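Local coordinates for protein extracellular invertase (Aspergillus kawachii, PDB 5XH8) that acts as a secreted beta-fructofuranosidase of glycoside hydrolase family 32 with high transfructosylation activity, probably cleaving sucrose and forming fructooligosaccharides such as 1-kestose, at residues A30-P35 and F54-L59; P42-T47 and I65-T70; Y490-F493 and I498-D501. All coordinates share one frame; numbering follows the deposited sequence.

How the interactions relate
Interactions 1 and 2 are neighbours, their centres 7 Å apart, and both reach the same sheet of the N-terminal beta-propeller. Strand 54-60 runs between strands 37-47 and 65-70: interaction 2 joins the two strands that flank it, while interaction 1 packs the loop ahead of strand 37-47 against it. Their segments alternate along the chain, and a hydrogen bond from the S67 hydroxyl to V56 O, with OG and O 2.7 Å apart, ties the two together. Interaction 3 comes much later, in a hairpin of strands 487-492 and 497-501, about 30 Å and 34 Å from them, centre to centre. The first two contacts thus build one part of the propeller, and the third belongs to the separate C-terminal beta-sandwich.

Interaction 1. Residues A30-P35 and F54-L59; sequences AHVLPP and FHVGFL
V32 and F58 meet at the heart of an entirely apolar contact between the loop segment 30-35 and strand segment 54-59. V32 CG1 reaches V56 CG2 at 4.4 Å, a loose touch between two branched side chains. CG1 owes this reach to its torsion, which sets it opposite the backbone N (chi1 171°) and sends it toward the strand.

The aromatic part is larger. The same CG1 lies 3.9 Å from F58 CE2, while P34 CB approaches the ring at CE1, 4.1 Å away, and P34 CD is nearly as close to that atom. Valine and proline thus meet the two CE corners of one ring, each at an oblique angle. Compact, rigid side chains suit the loop here, and a wide flat ring suits the strand, since it can span both partners. All four residues are buried.

Around the contact, I39 of strand 37-47 packs against both P34 and F58. V32 is backbone-bonded to L370 of strand 366-385, and F58 also touches S66 of strand 65-70. The loop therefore packs on a strand of the mixed sheet in the family 32 N-terminal beta-propeller, and its residues reach the strands next to that one as well.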
loop_
_atom_site.group_PDB
_atom_site.type_symbol
_atom_site.label_atom_id
_atom_site.label_comp_id
_atom_site.label_asym_id
_atom_site.label_seq_id
_atom_site.Cartn_x
_atom_site.Cartn_y
_atom_site.Cartn_z
ATOM N N ALA A 30 39.404 -6.916 -12.887
ATOM C CA ALA A 30 38.720 -8.170 -13.233
ATOM C C ALA A 30 37.430 -8.421 -12.412
ATOM O O ALA A 30 36.948 -9.558 -12.356
ATOM C CB ALA A 30 39.668 -9.342 -13.036
ATOM N N HIS A 31 36.880 -7.371 -11.790
ATOM C CA HIS A 31 35.694 -7.486 -10.925
ATOM C C HIS A 31 34.532 -6.619 -11.430
ATOM O O HIS A 31 34.730 -5.619 -12.125
ATOM C CB HIS A 31 36.047 -7.069 -9.492
ATOM C CG HIS A 31 36.722 -8.140 -8.702
ATOM N ND1 HIS A 31 38.044 -8.477 -8.889
ATOM C CD2 HIS A 31 36.265 -8.943 -7.719
ATOM C CE1 HIS A 31 38.365 -9.449 -8.060
ATOM N NE2 HIS A 31 37.306 -9.743 -7.333
ATOM N N VAL A 32 33.319 -7.003 -11.039
ATOM C CA VAL A 32 32.114 -6.216 -11.352
ATOM C C VAL A 32 31.945 -5.065 -10.356
ATOM O O VAL A 32 31.759 -5.281 -9.161
ATOM C CB VAL A 32 30.823 -7.101 -11.378
ATOM C CG1 VAL A 32 29.552 -6.246 -11.491
ATOM C CG2 VAL A 32 30.907 -8.073 -12.515
ATOM N N LEU A 33 32.010 -3.845 -10.881
ATOM C CA LEU A 33 31.717 -2.658 -10.127
ATOM C C LEU A 33 31.325 -1.564 -11.135
ATOM O O LEU A 33 31.682 -1.658 -12.299
ATOM C CB LEU A 33 32.928 -2.261 -9.246
ATOM C CG LEU A 33 34.139 -1.543 -9.834
ATOM C CD1 LEU A 33 35.112 -1.194 -8.708
ATOM C CD2 LEU A 33 34.844 -2.359 -10.924
ATOM N N PRO A 34 30.602 -0.526 -10.695
ATOM C CA PRO A 34 30.159 0.503 -11.648
ATOM C C PRO A 34 31.327 1.322 -12.218
ATOM O O PRO A 34 32.463 1.209 -11.725
ATOM C CB PRO A 34 29.222 1.389 -10.807
ATOM C CG PRO A 34 29.621 1.123 -9.389
ATOM C CD PRO A 34 30.107 -0.279 -9.342
ATOM N N PRO A 35 31.047 2.152 -13.245
ATOM C CA PRO A 35 32.094 3.009 -13.802
ATOM C C PRO A 35 32.726 3.928 -12.764
ATOM O O PRO A 35 33.923 4.185 -12.833
ATOM C CB PRO A 35 31.370 3.789 -14.903
ATOM C CG PRO A 35 30.242 2.893 -15.299
ATOM C CD PRO A 35 29.786 2.291 -13.992
ATOM N N PHE A 54 23.506 -12.802 -20.235
ATOM C CA PHE A 54 23.325 -12.800 -18.823
ATOM C C PHE A 54 23.447 -11.372 -18.292
ATOM O O PHE A 54 24.475 -10.711 -18.482
ATOM C CB PHE A 54 24.331 -13.709 -18.154
ATOM C CG PHE A 54 24.081 -13.904 -16.695
ATOM C CD1 PHE A 54 22.852 -14.411 -16.247
ATOM C CD2 PHE A 54 25.039 -13.575 -15.764
ATOM C CE1 PHE A 54 22.608 -14.607 -14.896
ATOM C CE2 PHE A 54 24.799 -13.757 -14.413
ATOM C CZ PHE A 54 23.580 -14.274 -13.970
ATOM N N HIS A 55 22.398 -10.928 -17.607
ATOM C CA HIS A 55 22.317 -9.590 -17.032
ATOM C C HIS A 55 22.655 -9.686 -15.564
ATOM O O HIS A 55 22.101 -10.535 -14.879
ATOM C CB HIS A 55 20.906 -9.026 -17.164
ATOM C CG HIS A 55 20.517 -8.714 -18.568
ATOM N ND1 HIS A 55 20.091 -7.465 -18.953
ATOM C CD2 HIS A 55 20.536 -9.472 -19.688
ATOM C CE1 HIS A 55 19.842 -7.471 -20.246
ATOM N NE2 HIS A 55 20.098 -8.678 -20.716
ATOM N N VAL A 56 23.576 -8.823 -15.108
ATOM C CA VAL A 56 23.860 -8.627 -13.693
ATOM C C VAL A 56 23.330 -7.246 -13.243
ATOM O O VAL A 56 23.312 -6.293 -14.026
ATOM C CB VAL A 56 25.373 -8.763 -13.340
ATOM C CG1 VAL A 56 25.911 -10.136 -13.713
ATOM C CG2 VAL A 56 26.206 -7.688 -14.014
ATOM N N GLY A 57 22.926 -7.132 -11.986
ATOM C CA GLY A 57 22.382 -5.892 -11.440
ATOM C C GLY A 57 22.973 -5.648 -10.069
ATOM O O GLY A 57 23.507 -6.564 -9.441
ATOM N N PHE A 58 22.879 -4.411 -9.613
ATOM C CA PHE A 58 23.375 -4.018 -8.286
ATOM C C PHE A 58 22.838 -2.644 -7.909
ATOM O O PHE A 58 22.634 -1.797 -8.774
ATOM C CB PHE A 58 24.919 -4.039 -8.209
ATOM C CG PHE A 58 25.586 -3.455 -9.414
ATOM C CD1 PHE A 58 25.745 -2.085 -9.537
ATOM C CD2 PHE A 58 26.023 -4.269 -10.438
ATOM C CE1 PHE A 58 26.331 -1.539 -10.679
ATOM C CE2 PHE A 58 26.614 -3.741 -11.567
ATOM C CZ PHE A 58 26.763 -2.369 -11.699
ATOM N N LEU A 59 22.598 -2.438 -6.617
ATOM C CA LEU A 59 22.300 -1.098 -6.095
ATOM C C LEU A 59 23.477 -0.182 -6.399
ATOM O O LEU A 59 24.624 -0.620 -6.372
ATOM C CB LEU A 59 22.057 -1.138 -4.589
ATOM C CG LEU A 59 20.869 -1.976 -4.087
ATOM C CD1 LEU A 59 20.583 -1.628 -2.648
ATOM C CD2 LEU A 59 19.629 -1.771 -4.943
#

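Interaction 2. Residues P42-T47 and I65-T70; sequences PCLHYT and ISSATT
L44 and I65 form the tight end of this contact, where strand segments 42-47 and 65-70 approach side chain to side chain, their axes 8.0 Å apart at the closest point and inclined at 48°. I65 CG2 is 3.8 Å from L44 CD1, and its other branch brings CD1 to 3.9 Å from C43 SG. The isoleucine fits because its fork serves two neighbours: CG1 lies beside the backbone N (chi1 -57°), which puts CG2 opposite that N, near both L44 and the sulfur. Cysteine offers a small, polarisable atom that packs well against methyl groups.

Toward S67 the contact thins to a single leucine methyl. L44 CD2 meets S67 OG at 3.8 Å in plain packing, for the hydroxyl spends its hydrogen bond on V56 O of the intervening strand. A small serine keeps this buried polar group satisfied while still bordering the leucine. Beyond it the segments diverge.

V97 and V102 of strand 96-103, in the next sheet, touch I65 and L44 respectively. Side chains of the first and third strands of an up-and-down run (37-47, 54-60, 65-70) thus meet on the face of one blade that packs against its neighbour, as in the beta-propeller of family 32 enzymes.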
loop_
_atom_site.group_PDB
_atom_site.type_symbol
_atom_site.label_atom_id
_atom_site.label_comp_id
_atom_site.label_asym_id
_atom_site.label_seq_id
_atom_site.Cartn_x
_atom_site.Cartn_y
_atom_site.Cartn_z
ATOM N N PRO A 42 24.139 -6.729 -4.837
ATOM C CA PRO A 42 23.776 -7.177 -6.164
ATOM C C PRO A 42 22.306 -7.663 -6.147
ATOM O O PRO A 42 21.792 -8.018 -5.095
ATOM C CB PRO A 42 24.749 -8.323 -6.424
ATOM C CG PRO A 42 24.998 -8.890 -5.060
ATOM C CD PRO A 42 25.012 -7.700 -4.150
ATOM N N CYS A 43 21.646 -7.610 -7.296
ATOM C CA CYS A 43 20.263 -8.075 -7.436
ATOM C C CYS A 43 19.922 -8.046 -8.914
ATOM O O CYS A 43 20.796 -7.793 -9.756
ATOM C CB CYS A 43 19.281 -7.199 -6.612
ATOM S SG CYS A 43 19.335 -5.439 -6.988
ATOM N N LEU A 44 18.680 -8.387 -9.242
ATOM C CA LEU A 44 18.115 -8.185 -10.576
ATOM C C LEU A 44 18.687 -9.104 -11.680
ATOM O O LEU A 44 18.212 -9.030 -12.821
ATOM C CB LEU A 44 18.213 -6.683 -10.975
ATOM C CG LEU A 44 17.726 -6.174 -12.344
ATOM C CD1 LEU A 44 17.001 -4.843 -12.238
ATOM C CD2 LEU A 44 18.867 -6.064 -13.334
ATOM N N HIS A 45 19.610 -10.016 -11.350
ATOM C CA HIS A 45 20.286 -10.825 -12.369
ATOM C C HIS A 45 19.279 -11.654 -13.195
ATOM O O HIS A 45 18.305 -12.166 -12.643
ATOM C CB HIS A 45 21.257 -11.864 -11.781
ATOM C CG HIS A 45 22.204 -11.370 -10.739
ATOM N ND1 HIS A 45 22.848 -10.152 -10.816
ATOM C CD2 HIS A 45 22.695 -11.982 -9.638
ATOM C CE1 HIS A 45 23.643 -10.003 -9.773
ATOM N NE2 HIS A 45 23.584 -11.112 -9.053
ATOM N N TYR A 46 19.520 -11.811 -14.489
ATOM C CA TYR A 46 18.701 -12.721 -15.290
ATOM C C TYR A 46 19.342 -13.065 -16.605
ATOM O O TYR A 46 20.061 -12.250 -17.186
ATOM C CB TYR A 46 17.296 -12.148 -15.551
ATOM C CG TYR A 46 17.224 -10.951 -16.486
ATOM C CD1 TYR A 46 17.542 -9.661 -16.047
ATOM C CD2 TYR A 46 16.811 -11.101 -17.826
ATOM C CE1 TYR A 46 17.444 -8.560 -16.898
ATOM C CE2 TYR A 46 16.710 -10.005 -18.676
ATOM C CZ TYR A 46 17.030 -8.730 -18.214
ATOM O OH TYR A 46 16.939 -7.632 -19.072
ATOM N N THR A 47 19.059 -14.272 -17.076
ATOM C CA THR A 47 19.362 -14.649 -18.440
ATOM C C THR A 47 18.192 -14.234 -19.306
ATOM O O THR A 47 17.070 -14.665 -19.079
ATOM C CB THR A 47 19.575 -16.163 -18.586
ATOM O OG1 THR A 47 20.551 -16.603 -17.635
ATOM C CG2 THR A 47 20.039 -16.506 -19.978
ATOM N N ILE A 65 18.937 0.736 -9.118
ATOM C CA ILE A 65 19.645 -0.467 -9.528
ATOM C C ILE A 65 20.253 -0.169 -10.899
ATOM O O ILE A 65 19.545 0.298 -11.804
ATOM C CB ILE A 65 18.674 -1.668 -9.656
ATOM C CG1 ILE A 65 17.917 -1.918 -8.345
ATOM C CG2 ILE A 65 19.419 -2.931 -10.070
ATOM C CD1 ILE A 65 16.742 -2.884 -8.472
ATOM N N SER A 66 21.553 -0.434 -11.033
ATOM C CA SER A 66 22.256 -0.397 -12.310
ATOM C C SER A 66 22.531 -1.824 -12.792
ATOM O O SER A 66 22.385 -2.794 -12.032
ATOM C CB SER A 66 23.570 0.403 -12.192
ATOM O OG SER A 66 23.276 1.775 -12.063
ATOM N N SER A 67 22.940 -1.940 -14.050
ATOM C CA SER A 67 23.063 -3.237 -14.702
ATOM C C SER A 67 24.123 -3.274 -15.806
ATOM O O SER A 67 24.522 -2.256 -16.364
ATOM C CB SER A 67 21.685 -3.663 -15.251
ATOM O OG SER A 67 21.687 -5.005 -15.683
ATOM N N ALA A 68 24.586 -4.483 -16.083
ATOM C CA ALA A 68 25.492 -4.779 -17.194
ATOM C C ALA A 68 25.188 -6.180 -17.736
ATOM O O ALA A 68 24.531 -6.983 -17.052
ATOM C CB ALA A 68 26.940 -4.719 -16.719
ATOM N N THR A 69 25.661 -6.462 -18.955
ATOM C CA THR A 69 25.489 -7.762 -19.571
ATOM C C THR A 69 26.830 -8.437 -19.797
ATOM O O THR A 69 27.878 -7.771 -19.878
ATOM C CB THR A 69 24.760 -7.671 -20.922
ATOM O OG1 THR A 69 25.489 -6.815 -21.805
ATOM C CG2 THR A 69 23.327 -7.117 -20.744
ATOM N N THR A 70 26.784 -9.766 -19.879
ATOM C CA THR A 70 27.932 -10.556 -20.278
ATOM C C THR A 70 27.504 -11.650 -21.264
ATOM O O THR A 70 26.438 -12.278 -21.080
ATOM C CB THR A 70 28.657 -11.149 -19.082
ATOM O OG1 THR A 70 29.771 -11.925 -19.540
ATOM C CG2 THR A 70 27.755 -12.032 -18.224
#

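Interaction 3. Residues Y490-F493 and I498-D501; sequences YYQF and IIVD
A beta hairpin of strands 487-492 and 497-501 holds this contact, with Y490 and I499 as its antiparallel hydrogen-bonded pair. Y490 N donates to I499 O at 3.0 Å, and I499 N returns a bond to Y490 O at 2.9 Å, bent only slightly at the hydrogen (164°). The same carbonyl oxygen receives a CA-H...O contact from I498 CA, 3.4 Å away.

With CG between its backbone N and carbonyl carbon (chi1 62°), Y490 lays its ring alongside I499, a broad face for an aliphatic neighbour. I499 CB sits over it, 3.8 Å from the centroid and 19° off the normal, a CH-pi contact. Beta-branching suits I499: CG2 continues to Y490 OH, 3.6 Å away, while CG1 lies nearer CE2. D501 CB comes to the ring edge.

The hairpin belongs to a six-stranded antiparallel sheet of the C-terminal beta-sandwich, between strands 474-481 and 520-523. On the reverse face Y491 and I498 make the non-hydrogen-bonded pair, I498 CD1 meeting the edge of the Y491 ring at CD1, 3.7 Å away. Both touch strand 534-547 of the other sheet, at L540 and L542; tyrosine suits this buried place because its OH is satisfied by L524 O.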
loop_
_atom_site.group_PDB
_atom_site.type_symbol
_atom_site.label_atom_id
_atom_site.label_comp_id
_atom_site.label_asym_id
_atom_site.label_seq_id
_atom_site.Cartn_x
_atom_site.Cartn_y
_atom_site.Cartn_z
ATOM N N TYR A 490 47.557 -17.141 6.112
ATOM C CA TYR A 490 48.054 -18.427 6.610
ATOM C C TYR A 490 46.986 -19.340 7.186
ATOM O O TYR A 490 45.937 -18.873 7.604
ATOM C CB TYR A 490 49.153 -18.174 7.638
ATOM C CG TYR A 490 48.728 -17.415 8.881
ATOM C CD1 TYR A 490 48.802 -16.022 8.938
ATOM C CD2 TYR A 490 48.314 -18.089 10.017
ATOM C CE1 TYR A 490 48.464 -15.331 10.085
ATOM C CE2 TYR A 490 47.959 -17.400 11.167
ATOM C CZ TYR A 490 48.038 -16.029 11.194
ATOM O OH TYR A 490 47.683 -15.367 12.333
ATOM N N TYR A 491 47.252 -20.648 7.157
ATOM C CA TYR A 491 46.442 -21.627 7.880
ATOM C C TYR A 491 46.994 -21.822 9.286
ATOM O O TYR A 491 48.201 -21.823 9.500
ATOM C CB TYR A 491 46.383 -22.965 7.153
ATOM C CG TYR A 491 45.342 -23.885 7.747
ATOM C CD1 TYR A 491 43.985 -23.717 7.442
ATOM C CD2 TYR A 491 45.695 -24.898 8.645
ATOM C CE1 TYR A 491 43.011 -24.538 8.000
ATOM C CE2 TYR A 491 44.729 -25.730 9.209
ATOM C CZ TYR A 491 43.387 -25.552 8.884
ATOM O OH TYR A 491 42.417 -26.361 9.448
ATOM N N GLN A 492 46.087 -22.005 10.227
ATOM C CA GLN A 492 46.365 -22.112 11.637
ATOM C C GLN A 492 45.566 -23.315 12.162
ATOM O O GLN A 492 44.324 -23.322 12.077
ATOM C CB GLN A 492 45.898 -20.813 12.275
ATOM C CG GLN A 492 46.056 -20.684 13.761
ATOM C CD GLN A 492 45.717 -19.285 14.227
ATOM O OE1 GLN A 492 44.567 -18.972 14.515
ATOM N NE2 GLN A 492 46.722 -18.434 14.307
ATOM N N PHE A 493 46.256 -24.344 12.674
ATOM C CA PHE A 493 45.559 -25.528 13.220
ATOM C C PHE A 493 44.897 -25.317 14.563
ATOM O O PHE A 493 43.918 -25.986 14.831
ATOM C CB PHE A 493 46.469 -26.765 13.296
ATOM C CG PHE A 493 46.602 -27.486 11.993
ATOM C CD1 PHE A 493 47.594 -27.130 11.100
ATOM C CD2 PHE A 493 45.726 -28.499 11.654
ATOM C CE1 PHE A 493 47.723 -27.784 9.896
ATOM C CE2 PHE A 493 45.847 -29.161 10.445
ATOM C CZ PHE A 493 46.852 -28.799 9.565
ATOM N N ILE A 498 41.813 -20.132 8.348
ATOM C CA ILE A 498 42.609 -19.290 7.461
ATOM C C ILE A 498 42.508 -17.864 7.985
ATOM O O ILE A 498 41.402 -17.368 8.246
ATOM C CB ILE A 498 42.092 -19.313 6.008
ATOM C CG1 ILE A 498 42.021 -20.749 5.451
ATOM C CG2 ILE A 498 42.919 -18.376 5.119
ATOM C CD1 ILE A 498 43.261 -21.238 4.749
ATOM N N ILE A 499 43.656 -17.203 8.102
ATOM C CA ILE A 499 43.773 -15.851 8.637
ATOM C C ILE A 499 44.420 -14.931 7.593
ATOM O O ILE A 499 45.347 -15.324 6.905
ATOM C CB ILE A 499 44.659 -15.814 9.910
ATOM C CG1 ILE A 499 44.177 -16.838 10.951
ATOM C CG2 ILE A 499 44.729 -14.402 10.505
ATOM C CD1 ILE A 499 42.782 -16.626 11.466
ATOM N N VAL A 500 43.898 -13.717 7.462
ATOM C CA VAL A 500 44.569 -12.669 6.718
ATOM C C VAL A 500 44.994 -11.641 7.769
ATOM O O VAL A 500 44.154 -10.963 8.381
ATOM C CB VAL A 500 43.679 -12.028 5.629
ATOM C CG1 VAL A 500 44.494 -11.050 4.797
ATOM C CG2 VAL A 500 43.070 -13.090 4.718
ATOM N N ASP A 501 46.298 -11.571 8.009
ATOM C CA ASP A 501 46.879 -10.523 8.869
ATOM C C ASP A 501 47.120 -9.254 8.037
ATOM O O ASP A 501 47.941 -9.241 7.104
ATOM C CB ASP A 501 48.190 -11.023 9.464
ATOM C CG ASP A 501 48.856 -10.018 10.399
ATOM O OD1 ASP A 501 48.435 -8.837 10.543
ATOM O OD2 ASP A 501 49.858 -10.446 10.991
#